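Local coordinates for ABC transporter substrate-binding protein (PDB 3LKV) that probably serves as the periplasmic substrate-binding component of an ABC transporter, holding phenylalanine in the crystal between its two lobes, at residues 124-129 / 155-160; 144-149 / 175-180. All blocks are in the same frame, centred on the assembly; numbering follows the deposited sequence.

Contact 1 of 2, residues 124-129 / 155-160; sequences SPVEQH and VSLMEL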
ATOM      1  N   SER A 124      -9.503 -11.208  25.582  1.00 26.29           N
ATOM      2  CA  SER A 124      -8.795 -10.481  26.629  1.00 25.85           C
ATOM      3  C   SER A 124      -8.761 -11.262  27.933  1.00 25.47           C
ATOM      4  O   SER A 124      -9.736 -11.845  28.303  1.00 24.54           O
ATOM      5  CB  SER A 124      -9.546  -9.205  26.923  1.00 26.05           C
ATOM      6  OG  SER A 124      -9.529  -8.361  25.810  1.00 25.73           O
ATOM      7  N   PRO A 125      -7.639 -11.248  28.646  1.00 26.10           N
ATOM      8  CA  PRO A 125      -7.645 -11.804  30.007  1.00 26.05           C
ATOM      9  C   PRO A 125      -8.233 -10.776  30.997  1.00 26.15           C
ATOM     10  O   PRO A 125      -7.507 -10.052  31.713  1.00 25.02           O
ATOM     11  CB  PRO A 125      -6.152 -12.033  30.283  1.00 26.13           C
ATOM     12  CG  PRO A 125      -5.477 -10.888  29.510  1.00 27.34           C
ATOM     13  CD  PRO A 125      -6.383 -10.528  28.339  1.00 25.94           C
ATOM     14  N   VAL A 126      -9.550 -10.707  31.030  1.00 25.90           N
ATOM     15  CA  VAL A 126     -10.236  -9.680  31.818  1.00 25.77           C
ATOM     16  C   VAL A 126      -9.857  -9.782  33.335  1.00 26.63           C
ATOM     17  O   VAL A 126      -9.558  -8.778  33.972  1.00 24.83           O
ATOM     18  CB  VAL A 126     -11.761  -9.781  31.563  1.00 25.98           C
ATOM     19  CG1 VAL A 126     -12.595  -8.855  32.493  1.00 23.59           C
ATOM     20  CG2 VAL A 126     -12.033  -9.535  30.069  1.00 23.99           C
ATOM     21  N   GLU A 127      -9.881 -10.998  33.888  1.00 27.33           N
ATOM     22  CA  GLU A 127      -9.510 -11.230  35.294  1.00 28.49           C
ATOM     23  C   GLU A 127      -8.138 -10.632  35.605  1.00 28.18           C
ATOM     24  O   GLU A 127      -7.928  -9.911  36.590  1.00 27.85           O
ATOM     25  CB  GLU A 127      -9.507 -12.740  35.602  1.00 29.70           C
ATOM     26  CG  GLU A 127      -8.928 -13.165  37.012  1.00 31.33           C
ATOM     27  CD  GLU A 127      -9.748 -12.677  38.211  1.00 36.79           C
ATOM     28  OE1 GLU A 127      -9.224 -12.783  39.359  1.00 40.48           O
ATOM     29  OE2 GLU A 127     -10.900 -12.185  38.024  1.00 39.12           O
ATOM     30  N   GLN A 128      -7.200 -10.909  34.733  1.00 28.12           N
ATOM     31  CA  GLN A 128      -5.877 -10.356  34.897  1.00 28.47           C
ATOM     32  C   GLN A 128      -5.900  -8.808  34.817  1.00 28.00           C
ATOM     33  O   GLN A 128      -5.202  -8.133  35.573  1.00 27.79           O
ATOM     34  CB  GLN A 128      -4.962 -11.017  33.874  1.00 28.82           C
ATOM     35  CG  GLN A 128      -3.510 -10.838  34.058  1.00 32.09           C
ATOM     36  CD  GLN A 128      -2.670 -11.553  32.965  1.00 35.73           C
ATOM     37  OE1 GLN A 128      -3.188 -12.296  32.120  1.00 36.51           O
ATOM     38  NE2 GLN A 128      -1.366 -11.326  33.008  1.00 36.06           N
ATOM     39  N   HIS A 129      -6.740  -8.235  33.966  1.00 26.77           N
ATOM     40  CA  HIS A 129      -6.844  -6.787  33.908  1.00 26.60           C
ATOM     41  C   HIS A 129      -7.420  -6.186  35.220  1.00 26.64           C
ATOM     42  O   HIS A 129      -6.979  -5.142  35.667  1.00 25.73           O
ATOM     43  CB  HIS A 129      -7.725  -6.324  32.730  1.00 25.98           C
ATOM     44  CG  HIS A 129      -7.121  -6.569  31.382  1.00 26.07           C
ATOM     45  ND1 HIS A 129      -7.857  -6.512  30.224  1.00 25.07           N
ATOM     46  CD2 HIS A 129      -5.852  -6.860  31.006  1.00 27.44           C
ATOM     47  CE1 HIS A 129      -7.071  -6.763  29.189  1.00 28.59           C
ATOM     48  NE2 HIS A 129      -5.845  -6.973  29.634  1.00 27.27           N
ATOM     49  N   VAL A 155     -20.171  -7.878  24.342  1.00 25.29           N
ATOM     50  CA  VAL A 155     -21.099  -8.630  25.177  1.00 24.99           C
ATOM     51  C   VAL A 155     -20.353  -9.758  25.857  1.00 25.95           C
ATOM     52  O   VAL A 155     -20.408  -9.890  27.092  1.00 26.04           O
ATOM     53  CB  VAL A 155     -22.333  -9.115  24.383  1.00 25.88           C
ATOM     54  CG1 VAL A 155     -23.258 -10.110  25.243  1.00 25.44           C
ATOM     55  CG2 VAL A 155     -23.155  -7.896  23.912  1.00 25.16           C
ATOM     56  N   SER A 156     -19.563 -10.521  25.106  1.00 25.42           N
ATOM     57  CA  SER A 156     -18.771 -11.592  25.734  1.00 24.95           C
ATOM     58  C   SER A 156     -17.823 -11.017  26.793  1.00 24.77           C
ATOM     59  O   SER A 156     -17.689 -11.572  27.875  1.00 25.07           O
ATOM     60  CB  SER A 156     -17.962 -12.352  24.681  1.00 25.39           C
ATOM     61  OG  SER A 156     -18.807 -12.899  23.695  1.00 26.96           O
ATOM     62  N   LEU A 157     -17.149  -9.910  26.491  1.00 23.35           N
ATOM     63  CA  LEU A 157     -16.262  -9.325  27.462  1.00 23.33           C
ATOM     64  C   LEU A 157     -16.989  -8.823  28.727  1.00 23.66           C
ATOM     65  O   LEU A 157     -16.473  -9.003  29.832  1.00 22.46           O
ATOM     66  CB  LEU A 157     -15.402  -8.210  26.865  1.00 22.82           C
ATOM     67  CG  LEU A 157     -14.373  -8.633  25.794  1.00 23.01           C
ATOM     68  CD1 LEU A 157     -13.980  -7.402  24.961  1.00 21.46           C
ATOM     69  CD2 LEU A 157     -13.140  -9.308  26.391  1.00 21.96           C
HETATM   70  N   MSE A 158     -18.161  -8.215  28.579  1.00 25.05           N
HETATM   71  CA  MSE A 158     -18.946  -7.772  29.741  1.00 26.69           C
HETATM   72  C   MSE A 158     -19.317  -8.970  30.650  1.00 28.25           C
HETATM   73  O   MSE A 158     -19.357  -8.820  31.868  1.00 27.75           O
HETATM   74  CB  MSE A 158     -20.209  -6.996  29.327  1.00 26.41           C
HETATM   75  CG  MSE A 158     -19.892  -5.661  28.673  1.00 28.56           C
HETATM   76 SE   MSE A 158     -18.927  -4.494  29.971  0.75 34.18          SE
HETATM   77  CE  MSE A 158     -20.341  -4.569  31.362  1.00 24.97           C
ATOM     78  N   GLU A 159     -19.571 -10.155  30.086  1.00 29.34           N
ATOM     79  CA  GLU A 159     -19.885 -11.283  30.948  1.00 30.59           C
ATOM     80  C   GLU A 159     -18.649 -11.625  31.765  1.00 30.71           C
ATOM     81  O   GLU A 159     -18.758 -11.966  32.922  1.00 30.88           O
ATOM     82  CB  GLU A 159     -20.304 -12.499  30.155  1.00 31.51           C
ATOM     83  CG  GLU A 159     -21.782 -12.518  29.785  1.00 34.39           C
ATOM     84  CD  GLU A 159     -22.144 -13.684  28.852  0.30 33.67           C
ATOM     85  OE1 GLU A 159     -21.482 -14.740  28.947  0.30 32.51           O
ATOM     86  OE2 GLU A 159     -23.079 -13.533  28.024  0.30 33.04           O
ATOM     87  N   LEU A 160     -17.467 -11.536  31.169  1.00 30.33           N
ATOM     88  CA  LEU A 160     -16.251 -11.830  31.918  1.00 30.35           C
ATOM     89  C   LEU A 160     -15.958 -10.730  32.940  1.00 31.01           C
ATOM     90  O   LEU A 160     -15.480 -11.004  34.047  1.00 31.52           O
ATOM     91  CB  LEU A 160     -15.047 -11.999  31.005  1.00 29.39           C
ATOM     92  CG  LEU A 160     -15.036 -13.287  30.166  1.00 29.06           C
ATOM     93  CD1 LEU A 160     -13.945 -13.147  29.083  1.00 25.81           C
ATOM     94  CD2 LEU A 160     -14.801 -14.583  31.011  1.00 24.19           C
TER

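Contact 2 of 2, residues 144-149 / 175-180; sequences GVVYNP and ATALKS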
ATOM      1  N   GLY A 144     -15.649   1.787  35.791  1.00 23.70           N
ATOM      2  CA  GLY A 144     -16.559   2.287  34.767  1.00 23.76           C
ATOM      3  C   GLY A 144     -16.253   1.598  33.453  1.00 24.25           C
ATOM      4  O   GLY A 144     -15.082   1.262  33.175  1.00 23.37           O
ATOM      5  N   VAL A 145     -17.285   1.357  32.650  1.00 23.86           N
ATOM      6  CA  VAL A 145     -17.051   0.734  31.357  1.00 24.32           C
ATOM      7  C   VAL A 145     -18.098   1.172  30.393  1.00 24.10           C
ATOM      8  O   VAL A 145     -19.260   1.303  30.753  1.00 24.82           O
ATOM      9  CB  VAL A 145     -16.949  -0.829  31.458  1.00 25.22           C
ATOM     10  CG1 VAL A 145     -18.148  -1.416  32.084  1.00 25.06           C
ATOM     11  CG2 VAL A 145     -16.707  -1.471  30.059  1.00 24.75           C
ATOM     12  N   VAL A 146     -17.670   1.491  29.183  1.00 24.07           N
ATOM     13  CA  VAL A 146     -18.568   1.857  28.106  1.00 23.79           C
ATOM     14  C   VAL A 146     -18.436   0.758  27.050  1.00 24.80           C
ATOM     15  O   VAL A 146     -17.357   0.327  26.742  1.00 23.74           O
ATOM     16  CB  VAL A 146     -18.139   3.195  27.482  1.00 24.04           C
ATOM     17  CG1 VAL A 146     -19.034   3.541  26.255  1.00 21.31           C
ATOM     18  CG2 VAL A 146     -18.212   4.330  28.564  1.00 22.90           C
ATOM     19  N   TYR A 147     -19.537   0.341  26.474  1.00 25.03           N
ATOM     20  CA  TYR A 147     -19.489  -0.703  25.471  1.00 26.64           C
ATOM     21  C   TYR A 147     -20.678  -0.623  24.544  1.00 25.54           C
ATOM     22  O   TYR A 147     -21.637   0.092  24.799  1.00 24.89           O
ATOM     23  CB  TYR A 147     -19.424  -2.071  26.141  1.00 26.26           C
ATOM     24  CG  TYR A 147     -20.709  -2.524  26.715  1.00 30.47           C
ATOM     25  CD1 TYR A 147     -21.576  -3.328  25.978  1.00 35.25           C
ATOM     26  CD2 TYR A 147     -21.070  -2.203  28.006  1.00 32.04           C
ATOM     27  CE1 TYR A 147     -22.768  -3.780  26.527  1.00 33.89           C
ATOM     28  CE2 TYR A 147     -22.266  -2.641  28.551  1.00 31.68           C
ATOM     29  CZ  TYR A 147     -23.104  -3.417  27.814  1.00 36.70           C
ATOM     30  OH  TYR A 147     -24.277  -3.862  28.360  1.00 36.86           O
ATOM     31  N   ASN A 148     -20.557  -1.327  23.436  1.00 26.47           N
ATOM     32  CA  ASN A 148     -21.578  -1.344  22.384  1.00 26.04           C
ATOM     33  C   ASN A 148     -22.264  -2.705  22.392  1.00 25.82           C
ATOM     34  O   ASN A 148     -21.659  -3.717  22.061  1.00 24.50           O
ATOM     35  CB  ASN A 148     -20.986  -1.055  20.998  1.00 25.86           C
ATOM     36  CG  ASN A 148     -22.067  -1.005  19.884  1.00 26.09           C
ATOM     37  OD1 ASN A 148     -23.214  -1.431  20.072  1.00 24.38           O
ATOM     38  ND2 ASN A 148     -21.709  -0.421  18.768  1.00 26.04           N
ATOM     39  N   PRO A 149     -23.545  -2.728  22.796  1.00 25.79           N
ATOM     40  CA  PRO A 149     -24.222  -3.988  22.942  1.00 25.82           C
ATOM     41  C   PRO A 149     -24.516  -4.633  21.598  1.00 25.11           C
ATOM     42  O   PRO A 149     -24.793  -5.803  21.593  1.00 26.55           O
ATOM     43  CB  PRO A 149     -25.507  -3.632  23.691  1.00 26.35           C
ATOM     44  CG  PRO A 149     -25.781  -2.250  23.337  1.00 25.52           C
ATOM     45  CD  PRO A 149     -24.410  -1.598  23.161  1.00 26.94           C
ATOM     46  N   ALA A 175     -22.214   2.076  30.863  1.00 25.80           N
ATOM     47  CA  ALA A 175     -23.037   2.827  29.946  1.00 25.40           C
ATOM     48  C   ALA A 175     -22.833   2.282  28.531  1.00 25.59           C
ATOM     49  O   ALA A 175     -21.741   1.812  28.191  1.00 27.52           O
ATOM     50  CB  ALA A 175     -22.701   4.251  30.020  1.00 24.80           C
ATOM     51  N   THR A 176     -23.863   2.334  27.702  1.00 24.61           N
ATOM     52  CA  THR A 176     -23.708   1.838  26.358  1.00 24.72           C
ATOM     53  C   THR A 176     -23.559   2.974  25.392  1.00 24.42           C
ATOM     54  O   THR A 176     -23.988   4.071  25.665  1.00 23.10           O
ATOM     55  CB  THR A 176     -24.850   0.912  25.920  1.00 23.80           C
ATOM     56  OG1 THR A 176     -26.092   1.587  26.050  1.00 21.54           O
ATOM     57  CG2 THR A 176     -24.821  -0.336  26.773  1.00 25.26           C
ATOM     58  N   ALA A 177     -22.909   2.677  24.271  1.00 23.71           N
ATOM     59  CA  ALA A 177     -22.726   3.606  23.182  1.00 23.91           C
ATOM     60  C   ALA A 177     -22.995   2.817  21.914  1.00 23.50           C
ATOM     61  O   ALA A 177     -22.319   1.838  21.644  1.00 22.45           O
ATOM     62  CB  ALA A 177     -21.281   4.139  23.197  1.00 23.61           C
ATOM     63  N   LEU A 178     -24.008   3.213  21.166  1.00 24.63           N
ATOM     64  CA  LEU A 178     -24.405   2.485  19.973  1.00 26.52           C
ATOM     65  C   LEU A 178     -23.537   2.800  18.759  1.00 27.20           C
ATOM     66  O   LEU A 178     -23.559   2.080  17.778  1.00 29.39           O
ATOM     67  CB  LEU A 178     -25.873   2.801  19.626  1.00 27.04           C
ATOM     68  CG  LEU A 178     -26.861   2.513  20.787  1.00 30.01           C
ATOM     69  CD1 LEU A 178     -28.298   2.867  20.370  1.00 27.36           C
ATOM     70  CD2 LEU A 178     -26.753   1.039  21.255  1.00 27.90           C
ATOM     71  N   LYS A 179     -22.846   3.917  18.785  1.00 27.52           N
ATOM     72  CA  LYS A 179     -21.954   4.268  17.716  1.00 27.86           C
ATOM     73  C   LYS A 179     -20.875   5.150  18.315  1.00 27.18           C
ATOM     74  O   LYS A 179     -21.017   5.636  19.446  1.00 25.08           O
ATOM     75  CB  LYS A 179     -22.713   4.981  16.599  1.00 28.73           C
ATOM     76  CG  LYS A 179     -23.473   6.126  17.082  1.00 32.28           C
ATOM     77  CD  LYS A 179     -24.382   6.679  15.978  1.00 38.75           C
ATOM     78  CE  LYS A 179     -24.994   8.015  16.453  1.00 42.10           C
ATOM     79  NZ  LYS A 179     -25.687   7.878  17.793  1.00 43.98           N
ATOM     80  N   SER A 180     -19.779   5.309  17.583  1.00 26.62           N
ATOM     81  CA  SER A 180     -18.615   5.901  18.178  1.00 27.02           C
ATOM     82  C   SER A 180     -18.793   7.329  18.594  1.00 26.07           C
ATOM     83  O   SER A 180     -18.150   7.744  19.504  1.00 25.23           O
ATOM     84  CB  SER A 180     -17.361   5.705  17.327  1.00 28.15           C
ATOM     85  OG  SER A 180     -17.547   6.083  16.010  1.00 29.43           O
TER

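Contact 1 of 2, residues 124-129 / 155-160
Val126 meets Leu157 and Leu160 without a flat group between them; the imidazole of His129, a turn further along the helix of Val126, lies behind the interface, with Pro125 O over one face of the ring, 3.5 Å above its plane and displaced toward the rim. The ring of Phe224 meets the imidazole with the two planes about 55° apart, while at its edge ND1 is hydrogen-bonded to Tyr198 OH and NE2 to Leu239 O, so both nitrogens are engaged and the ring's rotation is fixed. The contact itself is aliphatic. Val126 reaches over with both methyls: CG2 comes 3.8 Å from Leu157 CD2, while CG1, anti to the backbone N (chi1 173°), rests on the backbone of Leu160, 3.9 Å from its C atom. At the branch point, Val126 CB stands 4.0 Å from Leu160 CB. One valine thus bears on two leucines three positions apart on the facing helix. This is helix-helix packing within one lobe of a type I periplasmic-binding-protein fold: the N-terminal turn of helix 126-136 leans on helix 152-167, with Pro125 as N-cap and as the centre of an inverse gamma turn. Ser124, the first residue of that turn, directs CB at Leu157 CD2, 3.6 Å away, and its OG is 3.8 Å from the same methyl. Leu157 CD2 is therefore shared by Ser124 and Val126, and the leucine also touches Thr99 and Ile201; its side chain is about 6 Å from the bound phenylalanine. On the flank of helix 126-136, Glu127 adds a polar connection to helix 152-167 through a salt bridge with Lys167 and a hydrogen bond with Ser164.

Contact 2 of 2, residues 144-149 / 175-180
Val146 pairs with Ala175 and Tyr147 with Thr176 in parallel register, through hydrogen bonds from Ala175 N to Val145 O (3.1 Å), from Tyr147 N to Ala175 O (3.2 Å) and from Ala177 N to Tyr147 O (2.9 Å). The last bond falls where strand 171-176 gives way to a loop. On the sheet face of Tyr147 and Thr176 the two side chains run side by side, and Thr176 CG2 lies over the phenol ring in a CH-pi contact, 4.0 Å from the ring centroid of Tyr147. Thr176 CB also meets Pro149 CD at 3.8 Å, and Leu178 CD2 packs against the same proline, crossing it at about a right angle. On the face of Val146, its CG1 touches Ala177 CB at 3.8 Å; helix 183-191 covers both residues. Asn148 CB lies 3.3 Å from Ala177 O, and with CG anti to the backbone N (chi1 -177°) the amide is carried alongside the loop 177-178. Its OD1 accepts from Gly150 N and its ND2 is hydrogen-bonded to Thr204 OG1. Backbone bonds thus set the register of this edge pair, while the buried Asn148 amide, held at both ends, joins the loop after strand 142-147 to Gly150 and to helix 203-207.

The centres of contacts 1 and 2 lie 15 Å apart in the same lobe, and their segments alternate along the chain: 124-129, 144-149, 155-160, 175-180. Contact 2 joins the two strands of the beta-alpha-beta unit 142-147, 152-167, 171-176, and contact 1 sets the helix of that unit against helix 126-136, which precedes it. The layers meet directly where the selenium SE of Met158 packs 3.7 Å from Tyr147 CD2 and 3.8 Å from Val145 CG2. Helix 152-167 thus packs on the sheet on one flank and beside helix 126-136 on another, the two helices lying on the same face of the sheet, with its early turns near the phenylalanine in the cleft.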